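Putative thioesterase (PDB 5UGZ) is a type-II thioesterase of the colibactin NRPS/PKS pathway that releases intermediates of the assembly line, most likely by hydrolysing thioester links. Local coordinates at residues A77-F83 against Y110-H116; P30-A36 against P54-R60. All coordinates share one frame; numbering follows the deposited sequence.

Contact 1 (A77-F83 against Y110-H116); sequences ADLYQQF and YILDHGH
Y80 and I111 mark the closest approach of the two backbones, with CA atoms 7.2 Å apart, where helix 72-83 runs beside the last turn of helix 99-113. Beyond that turn a Schellman motif closes the helix: G115 takes a positive phi of 95°, which without a side chain avoids a clash with the preceding carbonyl, its N bonds back to L112 O, and H116 N bonds weakly to I111 O. The reversal brings H116 round to face the first helix. Y80 OH and H116 NE2 share a hydrogen bond of 2.7 Å, each atom lying in the plane of its partner's ring. Y80 reaches so far because its CG stands anti to the backbone N (chi1 179°), directing the phenol across the gap. H114 stacks face to face on Y80, ring centroids 4.3 Å apart, and its rotation is fixed by ND1 donating to Y110 O at 2.8 Å. Y110 turns its edge to the face of Y80, offset, with planes at 68°.

These helices are crossover connections of an α/β-hydrolase fold, joining parallel strands successive in sequence, and the aromatic cluster links their C-terminal parts. Deeper in, I111 lays CD1 over the centre of the F83 ring, 3.8 Å from its centroid, a CH-pi contact suited to a slender branch. F83 points its edge at the face of H116, meets Y27 of strand 24-29 and stacks with Y87 of the next loop. On the flank Y110 OH touches A77 CB, an alanine small enough to admit it, and a water joins that hydroxyl to A77 O.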
loop_
_atom_site.group_PDB
_atom_site.type_symbol
_atom_site.label_atom_id
_atom_site.label_comp_id
_atom_site.label_asym_id
_atom_site.label_seq_id
_atom_site.Cartn_x
_atom_site.Cartn_y
_atom_site.Cartn_z
ATOM N N ALA A 77 -9.459 -2.762 -10.467
ATOM C CA ALA A 77 -10.223 -2.027 -11.476
ATOM C C ALA A 77 -10.825 -0.749 -10.900
ATOM O O ALA A 77 -10.877 0.282 -11.576
ATOM C CB ALA A 77 -11.323 -2.929 -12.044
ATOM N N ASP A 78 -11.324 -0.818 -9.663
ATOM C CA ASP A 78 -11.871 0.347 -8.971
ATOM C C ASP A 78 -10.824 1.447 -8.826
ATOM O O ASP A 78 -11.086 2.608 -9.146
ATOM C CB ASP A 78 -12.412 -0.108 -7.610
ATOM C CG ASP A 78 -12.995 1.017 -6.770
ATOM O OD1 ASP A 78 -14.092 1.515 -7.100
ATOM O OD2 ASP A 78 -12.378 1.352 -5.736
ATOM N N LEU A 79 -9.618 1.098 -8.365
ATOM C CA LEU A 79 -8.566 2.110 -8.191
ATOM C C LEU A 79 -8.078 2.665 -9.528
ATOM O O LEU A 79 -7.802 3.865 -9.638
ATOM C CB LEU A 79 -7.396 1.537 -7.406
ATOM C CG LEU A 79 -7.678 1.409 -5.917
ATOM C CD1 LEU A 79 -6.498 0.747 -5.237
ATOM C CD2 LEU A 79 -7.978 2.757 -5.307
ATOM N N TYR A 80 -7.968 1.815 -10.558
ATOM C CA TYR A 80 -7.607 2.317 -11.874
ATOM C C TYR A 80 -8.547 3.426 -12.330
ATOM O O TYR A 80 -8.104 4.412 -12.931
ATOM C CB TYR A 80 -7.595 1.192 -12.899
ATOM C CG TYR A 80 -7.239 1.728 -14.267
ATOM C CD1 TYR A 80 -5.926 2.095 -14.569
ATOM C CD2 TYR A 80 -8.214 1.917 -15.242
ATOM C CE1 TYR A 80 -5.595 2.611 -15.814
ATOM C CE2 TYR A 80 -7.882 2.434 -16.483
ATOM C CZ TYR A 80 -6.569 2.773 -16.756
ATOM O OH TYR A 80 -6.230 3.285 -17.981
ATOM N N GLN A 81 -9.854 3.277 -12.076
ATOM C CA GLN A 81 -10.790 4.350 -12.404
ATOM C C GLN A 81 -10.450 5.627 -11.635
ATOM O O GLN A 81 -10.625 6.741 -12.147
ATOM C CB GLN A 81 -12.235 3.914 -12.115
ATOM C CG GLN A 81 -12.792 2.848 -13.048
ATOM C CD GLN A 81 -12.575 3.177 -14.513
ATOM O OE1 GLN A 81 -12.330 4.333 -14.878
ATOM N NE2 GLN A 81 -12.646 2.158 -15.363
ATOM N N GLN A 82 -9.980 5.487 -10.396
ATOM C CA GLN A 82 -9.502 6.654 -9.659
ATOM C C GLN A 82 -8.260 7.234 -10.320
ATOM O O GLN A 82 -8.193 8.434 -10.613
ATOM C CB GLN A 82 -9.209 6.271 -8.209
ATOM C CG GLN A 82 -10.320 5.507 -7.527
ATOM C CD GLN A 82 -11.653 6.132 -7.779
ATOM O OE1 GLN A 82 -11.822 7.337 -7.583
ATOM N NE2 GLN A 82 -12.614 5.331 -8.255
ATOM N N PHE A 83 -7.272 6.374 -10.565
ATOM C CA PHE A 83 -6.021 6.756 -11.205
ATOM C C PHE A 83 -6.255 7.630 -12.431
ATOM O O PHE A 83 -5.605 8.672 -12.585
ATOM C CB PHE A 83 -5.261 5.469 -11.551
ATOM C CG PHE A 83 -4.069 5.657 -12.445
ATOM C CD1 PHE A 83 -2.854 6.068 -11.929
ATOM C CD2 PHE A 83 -4.159 5.375 -13.795
ATOM C CE1 PHE A 83 -1.774 6.211 -12.738
ATOM C CE2 PHE A 83 -3.072 5.522 -14.610
ATOM C CZ PHE A 83 -1.887 5.942 -14.086
ATOM N N TYR A 110 -1.725 -3.669 -14.091
ATOM C CA TYR A 110 -3.005 -3.389 -14.739
ATOM C C TYR A 110 -2.934 -2.096 -15.544
ATOM O O TYR A 110 -3.534 -1.990 -16.618
ATOM C CB TYR A 110 -4.098 -3.325 -13.660
ATOM C CG TYR A 110 -5.545 -3.114 -14.092
ATOM C CD1 TYR A 110 -6.402 -4.198 -14.311
ATOM C CD2 TYR A 110 -6.072 -1.833 -14.213
ATOM C CE1 TYR A 110 -7.733 -4.012 -14.664
ATOM C CE2 TYR A 110 -7.395 -1.640 -14.570
ATOM C CZ TYR A 110 -8.213 -2.737 -14.805
ATOM O OH TYR A 110 -9.522 -2.537 -15.161
ATOM N N ILE A 111 -2.215 -1.098 -15.031
ATOM C CA ILE A 111 -1.949 0.118 -15.793
ATOM C C ILE A 111 -1.167 -0.224 -17.055
ATOM O O ILE A 111 -1.529 0.183 -18.166
ATOM C CB ILE A 111 -1.198 1.138 -14.908
ATOM C CG1 ILE A 111 -2.133 1.725 -13.838
ATOM C CG2 ILE A 111 -0.508 2.232 -15.738
ATOM C CD1 ILE A 111 -1.418 2.388 -12.666
ATOM N N LEU A 112 -0.093 -1.005 -16.901
ATOM C CA LEU A 112 0.713 -1.419 -18.047
ATOM C C LEU A 112 -0.109 -2.225 -19.057
ATOM O O LEU A 112 0.016 -2.010 -20.268
ATOM C CB LEU A 112 1.933 -2.213 -17.565
ATOM C CG LEU A 112 3.101 -1.388 -16.999
ATOM C CD1 LEU A 112 4.093 -2.296 -16.322
ATOM C CD2 LEU A 112 3.786 -0.616 -18.089
ATOM N N ASP A 113 -0.961 -3.148 -18.584
ATOM C CA ASP A 113 -1.888 -3.857 -19.480
ATOM C C ASP A 113 -2.781 -2.914 -20.278
ATOM O O ASP A 113 -3.308 -3.313 -21.325
ATOM C CB ASP A 113 -2.809 -4.807 -18.709
ATOM C CG ASP A 113 -2.077 -5.942 -18.062
ATOM O OD1 ASP A 113 -0.919 -6.211 -18.446
ATOM O OD2 ASP A 113 -2.673 -6.572 -17.165
ATOM N N HIS A 114 -3.008 -1.696 -19.786
ATOM C CA HIS A 114 -3.796 -0.710 -20.507
ATOM C C HIS A 114 -2.978 0.106 -21.502
ATOM O O HIS A 114 -3.556 0.842 -22.303
ATOM C CB HIS A 114 -4.499 0.219 -19.512
ATOM C CG HIS A 114 -5.780 -0.342 -18.976
ATOM N ND1 HIS A 114 -5.817 -1.346 -18.038
ATOM C CD2 HIS A 114 -7.069 -0.057 -19.270
ATOM C CE1 HIS A 114 -7.073 -1.638 -17.760
ATOM N NE2 HIS A 114 -7.853 -0.873 -18.497
ATOM N N GLY A 115 -1.665 -0.017 -21.498
ATOM C CA GLY A 115 -0.852 0.720 -22.427
ATOM C C GLY A 115 -0.295 2.026 -21.927
ATOM O O GLY A 115 0.102 2.855 -22.754
ATOM N N HIS A 116 -0.257 2.247 -20.619
ATOM C CA HIS A 116 0.416 3.409 -20.061
ATOM C C HIS A 116 1.904 3.115 -19.925
ATOM O O HIS A 116 2.335 1.965 -19.974
ATOM C CB HIS A 116 -0.178 3.778 -18.702
ATOM C CG HIS A 116 -1.625 4.151 -18.758
ATOM N ND1 HIS A 116 -2.054 5.416 -19.090
ATOM C CD2 HIS A 116 -2.743 3.426 -18.522
ATOM C CE1 HIS A 116 -3.374 5.455 -19.056
ATOM N NE2 HIS A 116 -3.817 4.259 -18.714
HETATM O O HOH W 1 -10.832 -0.250 -14.407
#

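Contact 2 (P30-A36 against P54-R60); sequences PYSGGSA and PLEPAGR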
loop_
_atom_site.group_PDB
_atom_site.type_symbol
_atom_site.label_atom_id
_atom_site.label_comp_id
_atom_site.label_asym_id
_atom_site.label_seq_id
_atom_site.Cartn_x
_atom_site.Cartn_y
_atom_site.Cartn_z
ATOM N N PRO A 30 -3.719 3.123 0.723
ATOM C CA PRO A 30 -3.648 2.913 2.170
ATOM C C PRO A 30 -3.597 1.437 2.559
ATOM O O PRO A 30 -3.820 0.528 1.762
ATOM C CB PRO A 30 -4.938 3.578 2.670
ATOM C CG PRO A 30 -5.892 3.430 1.541
ATOM C CD PRO A 30 -5.084 3.434 0.265
ATOM N N TYR A 31 -3.292 1.209 3.831
ATOM C CA TYR A 31 -3.282 -0.140 4.376
ATOM C C TYR A 31 -4.705 -0.612 4.693
ATOM O O TYR A 31 -5.688 0.095 4.463
ATOM C CB TYR A 31 -2.410 -0.191 5.620
ATOM C CG TYR A 31 -2.607 0.993 6.519
ATOM C CD1 TYR A 31 -3.872 1.291 7.048
ATOM C CD2 TYR A 31 -1.542 1.813 6.856
ATOM C CE1 TYR A 31 -4.064 2.379 7.871
ATOM C CE2 TYR A 31 -1.724 2.897 7.685
ATOM C CZ TYR A 31 -2.989 3.170 8.187
ATOM O OH TYR A 31 -3.174 4.251 8.996
ATOM N N SER A 32 -4.822 -1.820 5.246
ATOM C CA SER A 32 -6.130 -2.421 5.518
ATOM C C SER A 32 -6.917 -1.613 6.547
ATOM O O SER A 32 -6.389 -1.256 7.606
ATOM C CB SER A 32 -5.968 -3.860 6.010
ATOM O OG SER A 32 -5.416 -4.691 5.003
ATOM N N GLY A 33 -8.195 -1.352 6.243
ATOM C CA GLY A 33 -9.023 -0.480 7.054
ATOM C C GLY A 33 -8.770 1.004 6.869
ATOM O O GLY A 33 -9.555 1.823 7.377
ATOM N N GLY A 34 -7.695 1.382 6.154
ATOM C CA GLY A 34 -7.318 2.774 6.033
ATOM C C GLY A 34 -8.009 3.498 4.888
ATOM O O GLY A 34 -8.672 2.901 4.030
ATOM N N SER A 35 -7.819 4.816 4.879
ATOM C CA SER A 35 -8.369 5.701 3.863
ATOM C C SER A 35 -7.259 6.581 3.310
ATOM O O SER A 35 -6.151 6.630 3.851
ATOM C CB SER A 35 -9.523 6.557 4.427
ATOM O OG SER A 35 -9.046 7.594 5.260
ATOM N N ALA A 36 -7.569 7.270 2.202
ATOM C CA ALA A 36 -6.612 8.187 1.584
ATOM C C ALA A 36 -6.118 9.250 2.559
ATOM O O ALA A 36 -5.021 9.792 2.381
ATOM C CB ALA A 36 -7.247 8.860 0.362
ATOM N N PRO A 54 -3.550 10.789 -3.444
ATOM C CA PRO A 54 -4.071 9.662 -2.666
ATOM C C PRO A 54 -5.228 9.007 -3.394
ATOM O O PRO A 54 -6.108 9.679 -3.924
ATOM C CB PRO A 54 -4.523 10.313 -1.353
ATOM C CG PRO A 54 -3.797 11.645 -1.298
ATOM C CD PRO A 54 -3.655 12.072 -2.728
ATOM N N LEU A 55 -5.218 7.683 -3.437
ATOM C CA LEU A 55 -6.268 6.930 -4.116
ATOM C C LEU A 55 -7.175 6.329 -3.061
ATOM O O LEU A 55 -6.705 5.588 -2.191
ATOM C CB LEU A 55 -5.687 5.843 -5.024
ATOM C CG LEU A 55 -4.946 6.337 -6.275
ATOM C CD1 LEU A 55 -4.569 5.190 -7.188
ATOM C CD2 LEU A 55 -5.706 7.399 -7.048
ATOM N N GLU A 56 -8.466 6.668 -3.126
ATOM C CA GLU A 56 -9.427 6.238 -2.121
ATOM C C GLU A 56 -10.069 4.924 -2.540
ATOM O O GLU A 56 -10.858 4.916 -3.494
ATOM C CB GLU A 56 -10.500 7.298 -1.915
ATOM C CG GLU A 56 -11.400 7.032 -0.710
ATOM C CD GLU A 56 -10.763 7.432 0.609
ATOM O OE1 GLU A 56 -10.848 8.622 0.988
ATOM O OE2 GLU A 56 -10.192 6.554 1.280
ATOM N N PRO A 57 -9.797 3.810 -1.845
ATOM C CA PRO A 57 -10.549 2.572 -2.075
ATOM C C PRO A 57 -12.019 2.751 -1.739
ATOM O O PRO A 57 -12.378 3.556 -0.885
ATOM C CB PRO A 57 -9.897 1.575 -1.109
ATOM C CG PRO A 57 -8.635 2.203 -0.672
ATOM C CD PRO A 57 -8.822 3.669 -0.756
ATOM N N ALA A 58 -12.866 1.961 -2.395
ATOM C CA ALA A 58 -14.302 2.121 -2.257
ATOM C C ALA A 58 -14.766 1.707 -0.864
ATOM O O ALA A 58 -14.204 0.806 -0.237
ATOM C CB ALA A 58 -15.029 1.294 -3.318
ATOM N N GLY A 59 -15.798 2.389 -0.376
ATOM C CA GLY A 59 -16.446 2.038 0.872
ATOM C C GLY A 59 -15.801 2.558 2.137
ATOM O O GLY A 59 -16.104 2.049 3.218
ATOM N N ARG A 60 -14.904 3.535 2.048
ATOM C CA ARG A 60 -14.413 4.202 3.246
ATOM C C ARG A 60 -13.961 5.599 2.845
ATOM O O ARG A 60 -13.874 5.920 1.660
ATOM C CB ARG A 60 -13.314 3.375 3.933
ATOM C CG ARG A 60 -11.863 3.674 3.528
ATOM C CD ARG A 60 -11.480 3.090 2.188
ATOM N NE ARG A 60 -11.916 1.710 1.985
ATOM C CZ ARG A 60 -11.277 0.627 2.417
ATOM N NH1 ARG A 60 -10.162 0.737 3.118
ATOM N NH2 ARG A 60 -11.766 -0.580 2.135
#
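R60 reaches across to the 30-36 loop, where its NH1 donates to G34 O at 2.8 Å. The bond lies in both the guanidinium and the carbonyl plane, the N-H pointing almost straight at the oxygen (159°). Bends at chi2 and chi3 fold the chain back, letting NE bond weakly to A58 O while P57 CB lies over one guanidinium face, toward its rim. NH1 also forms a salt bridge with D178, which takes a hydrogen bond from G33 N. With an alanine here, G34 O is likely to lose this donor and D178 the positive charge of R60.

The loop follows the strand after which α/β-hydrolases commonly place part of the oxyanion hole. Y31 to G34 form a type II turn; G33 supplies the positive phi, and a CB on G34 would strike the Y31 ring. E56 holds CG anti to its backbone N (chi1 -170°) and bends at chi2, a course that carries OE2 to A36 N, whose N-H it accepts at 2.9 Å from above the carboxylate plane; OE1 accepts the N-H of T62. A36 CB, compact, rests 3.5 Å from P54 CB, while P30 CG lies 3.7 Å from P57 CD where rigid rings meet.

In sequence contact 2 closes before contact 1 opens, and helix 72-83 joins them. Their centres lie about 17 Å apart, yet they touch: L55 of 54-60 packs its CB 3.9 Å from L79 CD2 and its CD2 3.9 Å from Q82 CB, on the helix that carries Y80 and F83. R63 adds a polar tie, bridging to D78 and bonding to E56 O. Contact 2 is the more central, its centre about 9 Å from the centre of the chain, that of contact 1 about 16 Å. The side chain of P30 lies near, without touching, a GxSxG pattern around S98 consistent with a nucleophile elbow; helix 99-113, which follows this pattern, ends in contact 1.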